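Local coordinates for protein chitin deacetylase (Bombyx mori, PDB 5ZNT) that hydrolyses the N-acetyl groups of chitin to give chitosan and acetate, as a secreted, zinc-dependent insect deacetylase of the carbohydrate esterase 4 family, at residues 90-95 with 139-144; 209-214 with 301-306; 307-312 with 323-328. All blocks are in the same frame, centred on the assembly; numbering follows the deposited sequence.

Contact 1 of 3, residues 90-95 with 139-144; sequences ETHRKG and DNSVVG
H92, near the end of helix 85-93, reaches the loop 139-144 with NE2, at the edge of its imidazole, and meets S141 there. With CG anti to the backbone N (chi1 -172°), the side chain stands out from the helix and covers the 9.4 Å between the CA atoms of H92 and S141. H92 NE2 donates to S141 OG at 2.7 Å, with the hydroxyl close to the ring plane and the N-H pointing nearly straight at it (160°). S141 passes the chain of bonds on: its OG donates to D139 OD1 at 2.6 Å, approaching on the syn side of the carboxylate but tilted out of its plane. With chi1 near 60°, S141 OG lies between its backbone N and carbonyl carbon, where it reaches both H92 NE2 and D139 OD1. A weak bond from S141 N to the same OD1 (3.3 Å) adds a second, looser link. The other carboxylate oxygen, D139 OD2, lies beside the ring edge, 3.8 Å from H92 CE1, with the carboxylate plane turned steeply against the ring, and its negative charge would probably favour a positively polarised or protonated imidazole. Beside H92, R93 reaches back one helical turn to grip E90 side-on: NE meets E90 OE2 at 2.9 Å, and NH2 meets E90 OE1 at 2.8 Å. E90 also touches a bound NAG of the glycan pocket. H92 also touches I98 of strand 97-100, while V142 packs against V100 and helix 117-134. Within the CE4 polysaccharide deacetylase domain, this is a surface tie between a helix and the loop leading into strand 144-145, made where the helix ends in a Schellman motif with G95 at positive phi.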
ATOM      1  N   GLU A  90     -12.569  -0.237 -12.052  1.00 18.07           N
ATOM      2  CA  GLU A  90     -13.755  -0.001 -11.246  1.00 20.79           C
ATOM      3  C   GLU A  90     -13.383   0.282  -9.791  1.00 24.80           C
ATOM      4  O   GLU A  90     -13.967   1.161  -9.146  1.00 20.40           O
ATOM      5  CB  GLU A  90     -14.684  -1.210 -11.357  1.00 20.59           C
ATOM      6  CG  GLU A  90     -15.923  -1.122 -10.500  1.00 22.24           C
ATOM      7  CD  GLU A  90     -16.922  -0.066 -10.987  1.00 31.14           C
ATOM      8  OE1 GLU A  90     -17.951   0.087 -10.298  1.00 33.36           O
ATOM      9  OE2 GLU A  90     -16.683   0.614 -12.029  1.00 26.66           O
ATOM     10  N   THR A  91     -12.407  -0.459  -9.270  1.00 17.58           N
ATOM     11  CA  THR A  91     -11.876  -0.193  -7.940  1.00 18.18           C
ATOM     12  C   THR A  91     -11.377   1.245  -7.827  1.00 20.05           C
ATOM     13  O   THR A  91     -11.636   1.925  -6.827  1.00 18.11           O
ATOM     14  CB  THR A  91     -10.752  -1.200  -7.661  1.00 19.78           C
ATOM     15  OG1 THR A  91     -11.303  -2.524  -7.647  1.00 18.19           O
ATOM     16  CG2 THR A  91     -10.030  -0.914  -6.349  1.00 20.56           C
ATOM     17  N   HIS A  92     -10.652   1.716  -8.841  1.00 14.98           N
ATOM     18  CA  HIS A  92     -10.168   3.091  -8.873  1.00 16.36           C
ATOM     19  C   HIS A  92     -11.336   4.074  -8.978  1.00 22.98           C
ATOM     20  O   HIS A  92     -11.370   5.086  -8.264  1.00 21.84           O
ATOM     21  CB  HIS A  92      -9.208   3.246 -10.052  1.00 17.10           C
ATOM     22  CG  HIS A  92      -8.485   4.562 -10.108  1.00 23.61           C
ATOM     23  ND1 HIS A  92      -8.983   5.659 -10.780  1.00 23.67           N
ATOM     24  CD2 HIS A  92      -7.278   4.935  -9.628  1.00 21.24           C
ATOM     25  CE1 HIS A  92      -8.123   6.657 -10.694  1.00 23.23           C
ATOM     26  NE2 HIS A  92      -7.076   6.246 -10.001  1.00 22.50           N
ATOM     27  N   ARG A  93     -12.317   3.769  -9.840  1.00 22.48           N
ATOM     28  CA  ARG A  93     -13.488   4.640  -9.979  1.00 21.91           C
ATOM     29  C   ARG A  93     -14.199   4.804  -8.646  1.00 24.11           C
ATOM     30  O   ARG A  93     -14.701   5.892  -8.330  1.00 22.91           O
ATOM     31  CB  ARG A  93     -14.455   4.080 -11.038  1.00 20.49           C
ATOM     32  CG  ARG A  93     -15.641   5.005 -11.339  1.00 25.36           C
ATOM     33  CD  ARG A  93     -16.618   4.388 -12.310  1.00 24.13           C
ATOM     34  NE  ARG A  93     -17.429   3.344 -11.692  1.00 26.97           N
ATOM     35  CZ  ARG A  93     -18.556   3.560 -11.019  1.00 29.38           C
ATOM     36  NH1 ARG A  93     -19.010   4.800 -10.856  1.00 29.72           N
ATOM     37  NH2 ARG A  93     -19.221   2.530 -10.497  1.00 25.55           N
ATOM     38  N   LYS A  94     -14.232   3.737  -7.831  1.00 22.27           N
ATOM     39  CA  LYS A  94     -14.869   3.778  -6.520  1.00 19.82           C
ATOM     40  C   LYS A  94     -14.033   4.499  -5.473  1.00 19.45           C
ATOM     41  O   LYS A  94     -14.476   4.607  -4.329  1.00 22.04           O
ATOM     42  CB  LYS A  94     -15.185   2.361  -6.029  1.00 21.21           C
ATOM     43  CG  LYS A  94     -16.359   1.701  -6.777  1.00 27.77           C
ATOM     44  CD  LYS A  94     -17.656   2.405  -6.446  1.00 33.51           C
ATOM     45  CE  LYS A  94     -18.851   1.602  -6.933  1.00 48.31           C
ATOM     46  NZ  LYS A  94     -20.124   2.064  -6.293  1.00 44.00           N
ATOM     47  N   GLY A  95     -12.846   4.987  -5.818  1.00 19.37           N
ATOM     48  CA  GLY A  95     -12.069   5.819  -4.922  1.00 19.16           C
ATOM     49  C   GLY A  95     -10.968   5.113  -4.159  1.00 23.48           C
ATOM     50  O   GLY A  95     -10.325   5.745  -3.308  1.00 20.20           O
ATOM     51  N   ASP A 139      -5.252  10.281 -14.654  1.00 25.93           N
ATOM     52  CA  ASP A 139      -5.028  11.390 -13.738  1.00 24.14           C
ATOM     53  C   ASP A 139      -3.716  11.283 -12.969  1.00 26.33           C
ATOM     54  O   ASP A 139      -3.557  11.957 -11.946  1.00 24.98           O
ATOM     55  CB  ASP A 139      -6.209  11.503 -12.768  1.00 29.01           C
ATOM     56  CG  ASP A 139      -6.350  10.279 -11.870  1.00 33.13           C
ATOM     57  OD1 ASP A 139      -5.632   9.269 -12.094  1.00 23.20           O
ATOM     58  OD2 ASP A 139      -7.166  10.337 -10.926  1.00 28.66           O
ATOM     59  N   ASN A 140      -2.785  10.430 -13.417  1.00 23.59           N
ATOM     60  CA  ASN A 140      -1.459  10.283 -12.799  1.00 23.78           C
ATOM     61  C   ASN A 140      -1.520   9.942 -11.305  1.00 24.58           C
ATOM     62  O   ASN A 140      -0.639  10.327 -10.530  1.00 23.76           O
ATOM     63  CB  ASN A 140      -0.616  11.534 -13.024  1.00 25.95           C
ATOM     64  CG  ASN A 140      -0.449  11.842 -14.491  1.00 32.32           C
ATOM     65  OD1 ASN A 140      -0.944  12.853 -14.975  1.00 40.58           O
ATOM     66  ND2 ASN A 140       0.208  10.954 -15.213  1.00 30.90           N
ATOM     67  N   SER A 141      -2.538   9.184 -10.903  1.00 20.41           N
ATOM     68  CA  SER A 141      -2.733   8.818  -9.504  1.00 22.60           C
ATOM     69  C   SER A 141      -2.149   7.447  -9.131  1.00 19.13           C
ATOM     70  O   SER A 141      -2.226   7.057  -7.963  1.00 18.41           O
ATOM     71  CB  SER A 141      -4.223   8.851  -9.163  1.00 22.93           C
ATOM     72  OG  SER A 141      -4.960   7.937  -9.963  1.00 25.09           O
ATOM     73  N   VAL A 142      -1.557   6.719 -10.074  1.00 19.73           N
ATOM     74  CA  VAL A 142      -0.823   5.487  -9.776  1.00 14.88           C
ATOM     75  C   VAL A 142       0.607   5.899  -9.403  1.00 16.56           C
ATOM     76  O   VAL A 142       1.426   6.181 -10.269  1.00 17.73           O
ATOM     77  CB  VAL A 142      -0.857   4.523 -10.965  1.00 18.15           C
ATOM     78  CG1 VAL A 142      -0.062   3.247 -10.662  1.00 18.12           C
ATOM     79  CG2 VAL A 142      -2.322   4.203 -11.374  1.00 16.60           C
ATOM     80  N   VAL A 143       0.910   5.979  -8.104  1.00 16.16           N
ATOM     81  CA  VAL A 143       2.121   6.686  -7.677  1.00 17.74           C
ATOM     82  C   VAL A 143       2.919   5.909  -6.632  1.00 19.60           C
ATOM     83  O   VAL A 143       4.022   6.324  -6.259  1.00 19.63           O
ATOM     84  CB  VAL A 143       1.783   8.095  -7.136  1.00 19.60           C
ATOM     85  CG1 VAL A 143       0.983   8.899  -8.161  1.00 25.06           C
ATOM     86  CG2 VAL A 143       1.027   8.005  -5.805  1.00 17.75           C
ATOM     87  N   GLY A 144       2.367   4.802  -6.135  1.00 17.60           N
ATOM     88  CA  GLY A 144       3.034   4.021  -5.105  1.00 14.71           C
ATOM     89  C   GLY A 144       3.630   2.720  -5.603  1.00 20.88           C
ATOM     90  O   GLY A 144       3.198   2.175  -6.627  1.00 17.83           O
TER

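Contact 2 of 3, residues 209-214 with 301-306; sequences WEMVMN and VTMTQV
M211 sets its CG anti to its carbonyl carbon (chi1 -74°) and then bends at both further torsions, which folds SD and CE back over helix 303-311; M303 leaves the first turn of that helix with its own CG anti to the carbonyl carbon (chi1 -52°) and is also bent at both further torsions, though not to the same shape. The two methionines therefore meet by different parts: M303 CE touches M211 CB at 3.8 Å, while M303 SD lies 3.8 Å from M211 CE. M211 CE also rests on V306, 3.7 Å from V306 CG1 and in touch with the CB and CG2 atoms too. An inverse gamma turn centred on M211 breaks strand 209-214, and the capping box of T302 and Q305 starts the helix, with Q305 N bonded to T302 OG1 and T302 N to Q305 OE1, both at 3.0 Å. Replacing M211 by an alanine would probably open a gap between strand and helix, leaving the M303 sulfur and the V306 side chain without the methyl they pack against. Y168 and P183 also touch M211; T41 of strand 38-45 lies against both M303 and V306.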
ATOM      1  N   TRP A 209       8.917   9.324  -0.807  1.00 19.41           N
ATOM      2  CA  TRP A 209       8.319   9.046   0.491  1.00 19.86           C
ATOM      3  C   TRP A 209       8.409   7.560   0.794  1.00 22.95           C
ATOM      4  O   TRP A 209       8.323   6.718  -0.104  1.00 22.79           O
ATOM      5  CB  TRP A 209       6.854   9.479   0.518  1.00 19.99           C
ATOM      6  CG  TRP A 209       6.640  10.945   0.564  1.00 28.08           C
ATOM      7  CD1 TRP A 209       6.565  11.811  -0.500  1.00 28.69           C
ATOM      8  CD2 TRP A 209       6.453  11.739   1.741  1.00 24.42           C
ATOM      9  NE1 TRP A 209       6.339  13.093  -0.050  1.00 30.09           N
ATOM     10  CE2 TRP A 209       6.275  13.078   1.319  1.00 25.54           C
ATOM     11  CE3 TRP A 209       6.423  11.447   3.111  1.00 28.77           C
ATOM     12  CZ2 TRP A 209       6.064  14.130   2.218  1.00 30.48           C
ATOM     13  CZ3 TRP A 209       6.210  12.493   4.009  1.00 34.87           C
ATOM     14  CH2 TRP A 209       6.033  13.822   3.552  1.00 32.13           C
ATOM     15  N   GLU A 210       8.573   7.231   2.077  1.00 21.75           N
ATOM     16  CA  GLU A 210       8.495   5.850   2.532  1.00 19.69           C
ATOM     17  C   GLU A 210       7.271   5.695   3.422  1.00 24.88           C
ATOM     18  O   GLU A 210       7.259   6.181   4.560  1.00 21.86           O
ATOM     19  CB  GLU A 210       9.748   5.409   3.289  1.00 22.33           C
ATOM     20  CG  GLU A 210       9.634   3.973   3.836  1.00 21.61           C
ATOM     21  CD  GLU A 210       9.441   2.959   2.706  1.00 23.07           C
ATOM     22  OE1 GLU A 210      10.068   3.147   1.647  1.00 23.56           O
ATOM     23  OE2 GLU A 210       8.691   1.977   2.868  1.00 17.43           O
ATOM     24  N   MET A 211       6.262   4.977   2.924  1.00 21.66           N
ATOM     25  CA  MET A 211       5.121   4.592   3.754  1.00 19.69           C
ATOM     26  C   MET A 211       5.544   3.369   4.551  1.00 20.59           C
ATOM     27  O   MET A 211       5.219   2.226   4.225  1.00 19.62           O
ATOM     28  CB  MET A 211       3.889   4.318   2.900  1.00 18.02           C
ATOM     29  CG  MET A 211       3.256   5.591   2.349  1.00 24.53           C
ATOM     30  SD  MET A 211       2.636   6.707   3.651  1.00 29.24           S
ATOM     31  CE  MET A 211       1.476   5.641   4.525  1.00 23.84           C
ATOM     32  N   VAL A 212       6.278   3.633   5.640  1.00 20.99           N
ATOM     33  CA  VAL A 212       7.000   2.571   6.319  1.00 15.79           C
ATOM     34  C   VAL A 212       6.022   1.544   6.858  1.00 20.47           C
ATOM     35  O   VAL A 212       4.902   1.871   7.280  1.00 22.76           O
ATOM     36  CB  VAL A 212       7.887   3.169   7.433  1.00 22.60           C
ATOM     37  CG1 VAL A 212       7.042   3.910   8.495  1.00 17.75           C
ATOM     38  CG2 VAL A 212       8.769   2.107   8.074  1.00 20.60           C
ATOM     39  N   MET A 213       6.431   0.283   6.825  1.00 19.83           N
ATOM     40  CA  MET A 213       5.586  -0.832   7.244  1.00 19.86           C
ATOM     41  C   MET A 213       6.013  -1.211   8.660  1.00 26.23           C
ATOM     42  O   MET A 213       6.937  -1.997   8.857  1.00 21.85           O
ATOM     43  CB  MET A 213       5.709  -2.005   6.270  1.00 18.81           C
ATOM     44  CG  MET A 213       5.256  -1.658   4.832  1.00 20.36           C
ATOM     45  SD  MET A 213       5.539  -3.016   3.634  1.00 21.04           S
ATOM     46  CE  MET A 213       4.320  -4.214   4.132  1.00 16.82           C
ATOM     47  N   ASN A 214       5.330  -0.630   9.653  1.00 22.43           N
ATOM     48  CA  ASN A 214       5.582  -0.995  11.043  1.00 25.06           C
ATOM     49  C   ASN A 214       5.158  -2.429  11.288  1.00 25.85           C
ATOM     50  O   ASN A 214       4.029  -2.811  10.973  1.00 24.48           O
ATOM     51  CB  ASN A 214       4.807  -0.080  11.993  1.00 18.18           C
ATOM     52  CG  ASN A 214       5.352   1.316  12.029  1.00 23.15           C
ATOM     53  OD1 ASN A 214       6.411   1.561  12.606  1.00 25.96           O
ATOM     54  ND2 ASN A 214       4.626   2.256  11.422  1.00 22.62           N
ATOM     55  N   VAL A 301      -8.018   5.288   5.237  1.00 21.03           N
ATOM     56  CA  VAL A 301      -7.628   6.105   4.101  1.00 17.72           C
ATOM     57  C   VAL A 301      -6.612   5.363   3.229  1.00 21.61           C
ATOM     58  O   VAL A 301      -5.988   4.380   3.647  1.00 17.99           O
ATOM     59  CB  VAL A 301      -7.042   7.458   4.569  1.00 23.07           C
ATOM     60  CG1 VAL A 301      -8.122   8.296   5.303  1.00 23.15           C
ATOM     61  CG2 VAL A 301      -5.855   7.211   5.484  1.00 21.89           C
ATOM     62  N   THR A 302      -6.429   5.869   2.010  1.00 21.44           N
ATOM     63  CA  THR A 302      -5.391   5.343   1.132  1.00 18.82           C
ATOM     64  C   THR A 302      -4.013   5.812   1.589  1.00 22.79           C
ATOM     65  O   THR A 302      -3.870   6.733   2.400  1.00 21.51           O
ATOM     66  CB  THR A 302      -5.614   5.788  -0.308  1.00 16.44           C
ATOM     67  OG1 THR A 302      -5.343   7.189  -0.419  1.00 18.38           O
ATOM     68  CG2 THR A 302      -7.054   5.526  -0.754  1.00 17.49           C
ATOM     69  N   MET A 303      -2.980   5.203   1.006  1.00 17.51           N
ATOM     70  CA  MET A 303      -1.612   5.627   1.306  1.00 22.44           C
ATOM     71  C   MET A 303      -1.362   7.050   0.844  1.00 22.69           C
ATOM     72  O   MET A 303      -0.737   7.845   1.555  1.00 21.71           O
ATOM     73  CB  MET A 303      -0.612   4.691   0.637  1.00 19.60           C
ATOM     74  CG  MET A 303      -0.855   3.253   0.934  1.00 30.11           C
ATOM     75  SD  MET A 303      -0.130   2.872   2.512  1.00 41.16           S
ATOM     76  CE  MET A 303       1.185   1.886   1.976  1.00 25.66           C
ATOM     77  N   THR A 304      -1.784   7.373  -0.385  1.00 19.98           N
ATOM     78  CA  THR A 304      -1.648   8.742  -0.867  1.00 19.23           C
ATOM     79  C   THR A 304      -2.338   9.719   0.080  1.00 22.19           C
ATOM     80  O   THR A 304      -1.822  10.812   0.338  1.00 23.50           O
ATOM     81  CB  THR A 304      -2.221   8.863  -2.281  1.00 24.68           C
ATOM     82  OG1 THR A 304      -1.358   8.186  -3.200  1.00 22.15           O
ATOM     83  CG2 THR A 304      -2.354  10.347  -2.724  1.00 23.20           C
ATOM     84  N   GLN A 305      -3.489   9.325   0.638  1.00 22.86           N
ATOM     85  CA  GLN A 305      -4.201  10.210   1.557  1.00 23.21           C
ATOM     86  C   GLN A 305      -3.431  10.417   2.863  1.00 23.31           C
ATOM     87  O   GLN A 305      -3.538  11.490   3.471  1.00 26.94           O
ATOM     88  CB  GLN A 305      -5.603   9.661   1.823  1.00 16.87           C
ATOM     89  CG  GLN A 305      -6.541   9.978   0.676  1.00 19.56           C
ATOM     90  CD  GLN A 305      -7.862   9.264   0.744  1.00 22.70           C
ATOM     91  OE1 GLN A 305      -8.059   8.345   1.543  1.00 21.50           O
ATOM     92  NE2 GLN A 305      -8.798   9.701  -0.088  1.00 24.71           N
ATOM     93  N   VAL A 306      -2.657   9.424   3.309  1.00 19.20           N
ATOM     94  CA  VAL A 306      -1.787   9.648   4.462  1.00 20.64           C
ATOM     95  C   VAL A 306      -0.776  10.742   4.143  1.00 26.84           C
ATOM     96  O   VAL A 306      -0.606  11.699   4.908  1.00 24.38           O
ATOM     97  CB  VAL A 306      -1.085   8.349   4.897  1.00 21.45           C
ATOM     98  CG1 VAL A 306      -0.081   8.653   6.028  1.00 21.65           C
ATOM     99  CG2 VAL A 306      -2.089   7.336   5.382  1.00 18.11           C
TER

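Contact 3 of 3, residues 307-312 with 323-328; sequences IQWVQN and EPWREK
Q308, W325 and W309 bury the most surface where the last turns of helix 303-311 face the segment 323-328. The two tryptophans form the inner half. W309 places CG anti to its backbone N (chi1 -174°), which swings its indole off the helix toward W325, whose chi1 of -71° carries the far end of its own ring nearer than its CB. The six-membered ring of W325 lies beside the five-membered ring of W309, with planes at 24° but slid so far apart that the centroids are 5.2 Å distant and overlap is slight. The touching is local: W325 CZ2 comes to 3.5 Å from W309 CD1 and also meets W309 CB. Both indole N-H groups are engaged elsewhere, NE1 of W309 with the carbonyl of R314 and NE1 of W325 with the carbonyl of Q305. Further rings, W182 at W309 and F322 and Y299 at W325, extend the aromatic cluster, and M39 of strand 38-45 touches both indoles. Q308 forms the outer half. Its extended chain crosses P324, laying OE1 3.3 Å from P324 CB and CD 3.5 Å from the same atom. Q308 NE2 lies 3.8 Å from E327 OE2, the carboxylate perpendicular to the amide. Water 1 can donate to Q308 OE1 (2.8 Å) and to P324 O (3.2 Å), though further acceptors nearby compete for its two protons. With no direct hydrogen bond across the two segments, cohesion here rests on the buried tryptophan pair and, nearer the surface, on Q308 against P324, where a water probably bridges the two segments.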
ATOM      1  N   ILE A 307      -0.106  10.623   2.993  1.00 20.26           N
ATOM      2  CA  ILE A 307       0.892  11.617   2.604  1.00 23.91           C
ATOM      3  C   ILE A 307       0.259  13.002   2.482  1.00 27.22           C
ATOM      4  O   ILE A 307       0.867  14.011   2.852  1.00 24.71           O
ATOM      5  CB  ILE A 307       1.588  11.188   1.293  1.00 23.41           C
ATOM      6  CG1 ILE A 307       2.382   9.899   1.514  1.00 25.63           C
ATOM      7  CG2 ILE A 307       2.498  12.308   0.755  1.00 24.07           C
ATOM      8  CD1 ILE A 307       2.960   9.274   0.208  1.00 26.68           C
ATOM      9  N   GLN A 308      -0.975  13.075   1.974  1.00 22.18           N
ATOM     10  CA  GLN A 308      -1.629  14.372   1.845  1.00 25.56           C
ATOM     11  C   GLN A 308      -1.882  14.995   3.215  1.00 29.61           C
ATOM     12  O   GLN A 308      -1.717  16.211   3.390  1.00 29.38           O
ATOM     13  CB  GLN A 308      -2.924  14.226   1.045  1.00 27.01           C
ATOM     14  CG  GLN A 308      -2.669  14.040  -0.441  1.00 25.96           C
ATOM     15  CD  GLN A 308      -3.909  13.619  -1.183  1.00 33.07           C
ATOM     16  OE1 GLN A 308      -4.703  12.823  -0.683  1.00 26.62           O
ATOM     17  NE2 GLN A 308      -4.092  14.162  -2.379  1.00 33.70           N
ATOM     18  N   TRP A 309      -2.230  14.175   4.210  1.00 20.67           N
ATOM     19  CA  TRP A 309      -2.370  14.684   5.572  1.00 22.35           C
ATOM     20  C   TRP A 309      -1.024  15.123   6.141  1.00 30.89           C
ATOM     21  O   TRP A 309      -0.930  16.183   6.772  1.00 28.65           O
ATOM     22  CB  TRP A 309      -2.997  13.624   6.472  1.00 25.02           C
ATOM     23  CG  TRP A 309      -3.301  14.118   7.872  1.00 25.89           C
ATOM     24  CD1 TRP A 309      -4.506  14.568   8.336  1.00 24.68           C
ATOM     25  CD2 TRP A 309      -2.388  14.209   8.974  1.00 23.20           C
ATOM     26  NE1 TRP A 309      -4.400  14.945   9.656  1.00 25.67           N
ATOM     27  CE2 TRP A 309      -3.110  14.738  10.071  1.00 28.87           C
ATOM     28  CE3 TRP A 309      -1.034  13.907   9.139  1.00 22.32           C
ATOM     29  CZ2 TRP A 309      -2.522  14.966  11.317  1.00 26.75           C
ATOM     30  CZ3 TRP A 309      -0.448  14.135  10.378  1.00 30.77           C
ATOM     31  CH2 TRP A 309      -1.196  14.652  11.454  1.00 27.14           C
ATOM     32  N   VAL A 310       0.025  14.319   5.947  1.00 28.81           N
ATOM     33  CA  VAL A 310       1.356  14.698   6.432  1.00 27.89           C
ATOM     34  C   VAL A 310       1.763  16.045   5.866  1.00 28.81           C
ATOM     35  O   VAL A 310       2.431  16.845   6.533  1.00 33.64           O
ATOM     36  CB  VAL A 310       2.388  13.606   6.087  1.00 28.70           C
ATOM     37  CG1 VAL A 310       3.818  14.093   6.373  1.00 30.33           C
ATOM     38  CG2 VAL A 310       2.104  12.353   6.891  1.00 25.88           C
ATOM     39  N   GLN A 311       1.372  16.318   4.627  1.00 27.62           N
ATOM     40  CA  GLN A 311       1.773  17.547   3.965  1.00 32.93           C
ATOM     41  C   GLN A 311       0.965  18.746   4.440  1.00 39.15           C
ATOM     42  O   GLN A 311       1.381  19.888   4.217  1.00 37.47           O
ATOM     43  CB  GLN A 311       1.638  17.383   2.447  1.00 27.97           C
ATOM     44  CG  GLN A 311       2.677  16.418   1.831  1.00 27.85           C
ATOM     45  CD  GLN A 311       2.425  16.165   0.346  1.00 32.88           C
ATOM     46  OE1 GLN A 311       1.277  16.098  -0.104  1.00 30.84           O
ATOM     47  NE2 GLN A 311       3.494  16.050  -0.417  1.00 35.45           N
ATOM     48  N   ASN A 312      -0.180  18.512   5.069  1.00 32.76           N
ATOM     49  CA  ASN A 312      -1.021  19.589   5.585  1.00 34.85           C
ATOM     50  C   ASN A 312      -1.780  19.052   6.788  1.00 28.90           C
ATOM     51  O   ASN A 312      -2.973  18.741   6.712  1.00 29.45           O
ATOM     52  CB  ASN A 312      -1.966  20.115   4.500  1.00 32.93           C
ATOM     53  CG  ASN A 312      -2.894  21.197   5.016  1.00 38.34           C
ATOM     54  OD1 ASN A 312      -2.668  21.756   6.090  1.00 37.44           O
ATOM     55  ND2 ASN A 312      -3.959  21.483   4.262  1.00 34.23           N
ATOM     56  N   GLU A 323     -10.339  18.280   2.101  1.00 28.27           N
ATOM     57  CA  GLU A 323     -10.771  17.927   0.751  1.00 33.98           C
ATOM     58  C   GLU A 323     -10.085  16.688   0.175  1.00 33.67           C
ATOM     59  O   GLU A 323     -10.786  15.885  -0.464  1.00 30.20           O
ATOM     60  CB  GLU A 323     -10.585  19.120  -0.197  1.00 35.94           C
ATOM     61  CG  GLU A 323     -11.656  20.200  -0.040  1.00 44.77           C
ATOM     62  CD  GLU A 323     -13.079  19.633  -0.046  1.00 60.07           C
ATOM     63  OE1 GLU A 323     -13.412  18.810  -0.935  1.00 57.45           O
ATOM     64  OE2 GLU A 323     -13.869  20.005   0.851  1.00 62.22           O
ATOM     65  N   PRO A 324      -8.770  16.472   0.333  1.00 29.27           N
ATOM     66  CA  PRO A 324      -8.183  15.247  -0.249  1.00 30.23           C
ATOM     67  C   PRO A 324      -8.830  13.980   0.271  1.00 29.34           C
ATOM     68  O   PRO A 324      -8.988  13.018  -0.489  1.00 27.96           O
ATOM     69  CB  PRO A 324      -6.702  15.350   0.146  1.00 32.14           C
ATOM     70  CG  PRO A 324      -6.457  16.851   0.250  1.00 28.74           C
ATOM     71  CD  PRO A 324      -7.726  17.378   0.858  1.00 28.19           C
ATOM     72  N   TRP A 325      -9.250  13.961   1.537  1.00 24.75           N
ATOM     73  CA  TRP A 325      -9.916  12.782   2.078  1.00 25.48           C
ATOM     74  C   TRP A 325     -11.361  12.637   1.607  1.00 32.15           C
ATOM     75  O   TRP A 325     -11.996  11.612   1.901  1.00 29.71           O
ATOM     76  CB  TRP A 325      -9.858  12.806   3.603  1.00 22.69           C
ATOM     77  CG  TRP A 325      -8.482  12.548   4.162  1.00 21.34           C
ATOM     78  CD1 TRP A 325      -7.308  12.475   3.468  1.00 22.03           C
ATOM     79  CD2 TRP A 325      -8.148  12.329   5.536  1.00 25.29           C
ATOM     80  NE1 TRP A 325      -6.262  12.215   4.330  1.00 21.89           N
ATOM     81  CE2 TRP A 325      -6.754  12.113   5.602  1.00 22.98           C
ATOM     82  CE3 TRP A 325      -8.892  12.294   6.715  1.00 23.93           C
ATOM     83  CZ2 TRP A 325      -6.095  11.862   6.797  1.00 26.52           C
ATOM     84  CZ3 TRP A 325      -8.234  12.051   7.901  1.00 25.05           C
ATOM     85  CH2 TRP A 325      -6.848  11.851   7.938  1.00 26.53           C
ATOM     86  N   ARG A 326     -11.900  13.625   0.892  1.00 29.81           N
ATOM     87  CA  ARG A 326     -13.260  13.562   0.378  1.00 28.13           C
ATOM     88  C   ARG A 326     -13.307  13.307  -1.123  1.00 26.04           C
ATOM     89  O   ARG A 326     -14.402  13.259  -1.688  1.00 32.45           O
ATOM     90  CB  ARG A 326     -14.016  14.863   0.703  1.00 30.86           C
ATOM     91  CG  ARG A 326     -13.938  15.303   2.164  1.00 33.78           C
ATOM     92  CD  ARG A 326     -14.878  16.474   2.453  1.00 34.64           C
ATOM     93  NE  ARG A 326     -16.215  16.117   2.007  1.00 41.99           N
ATOM     94  CZ  ARG A 326     -17.149  15.593   2.794  1.00 42.35           C
ATOM     95  NH1 ARG A 326     -16.904  15.408   4.092  1.00 40.96           N
ATOM     96  NH2 ARG A 326     -18.329  15.269   2.278  1.00 44.90           N
ATOM     97  N   GLU A 327     -12.159  13.164  -1.792  1.00 30.63           N
ATOM     98  CA  GLU A 327     -12.171  12.811  -3.214  1.00 35.84           C
ATOM     99  C   GLU A 327     -12.874  11.470  -3.394  1.00 33.22           C
ATOM    100  O   GLU A 327     -12.650  10.527  -2.620  1.00 32.08           O
ATOM    101  CB  GLU A 327     -10.751  12.748  -3.791  1.00 33.01           C
ATOM    102  CG  GLU A 327      -9.939  14.045  -3.677  1.00 44.77           C
ATOM    103  CD  GLU A 327      -8.447  13.830  -3.976  1.00 62.67           C
ATOM    104  OE1 GLU A 327      -8.098  12.759  -4.521  1.00 63.47           O
ATOM    105  OE2 GLU A 327      -7.621  14.720  -3.653  1.00 57.13           O
ATOM    106  N   LYS A 328     -13.756  11.401  -4.386  1.00 26.60           N
ATOM    107  CA  LYS A 328     -14.566  10.212  -4.626  1.00 27.33           C
ATOM    108  C   LYS A 328     -15.182   9.729  -3.315  1.00 32.27           C
ATOM    109  O   LYS A 328     -15.029   8.579  -2.897  1.00 28.09           O
ATOM    110  CB  LYS A 328     -13.742   9.120  -5.317  1.00 27.31           C
ATOM    111  CG  LYS A 328     -13.272   9.538  -6.703  1.00 30.81           C
ATOM    112  CD  LYS A 328     -12.547   8.422  -7.420  1.00 33.62           C
ATOM    113  CE  LYS A 328     -11.135   8.832  -7.779  1.00 36.24           C
ATOM    114  NZ  LYS A 328     -10.537   7.866  -8.743  1.00 34.32           N
TER
HETATM  115  O   HOH W   1      -6.687  11.634  -2.301  1.00 42.19           O

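Overall arrangement
The three contacts follow in series along the chain, their centres 12 to 15 Å apart. Contacts 2 and 3 share helix 303-311, which follows strand 298-300: its first turn packs on M211 of strand 209-214, and its later part also meets 323-328. W325 NE1 bonds to Q305 O, W209 packs on V310 and M211 on I307, joining the two directly. Contact 1 joins contact 3 through K328, whose NZ bonds to H92 O, and contact 2 where V143 packs on T304. Contact 2 is the deep one, with the M303 side chain about 13 Å from the zinc ion. Together they join helices 85-93 and 303-311 to neighbouring loops and the mixed sheet holding strand 209-214, beside the deacetylase domain's parallel sheet.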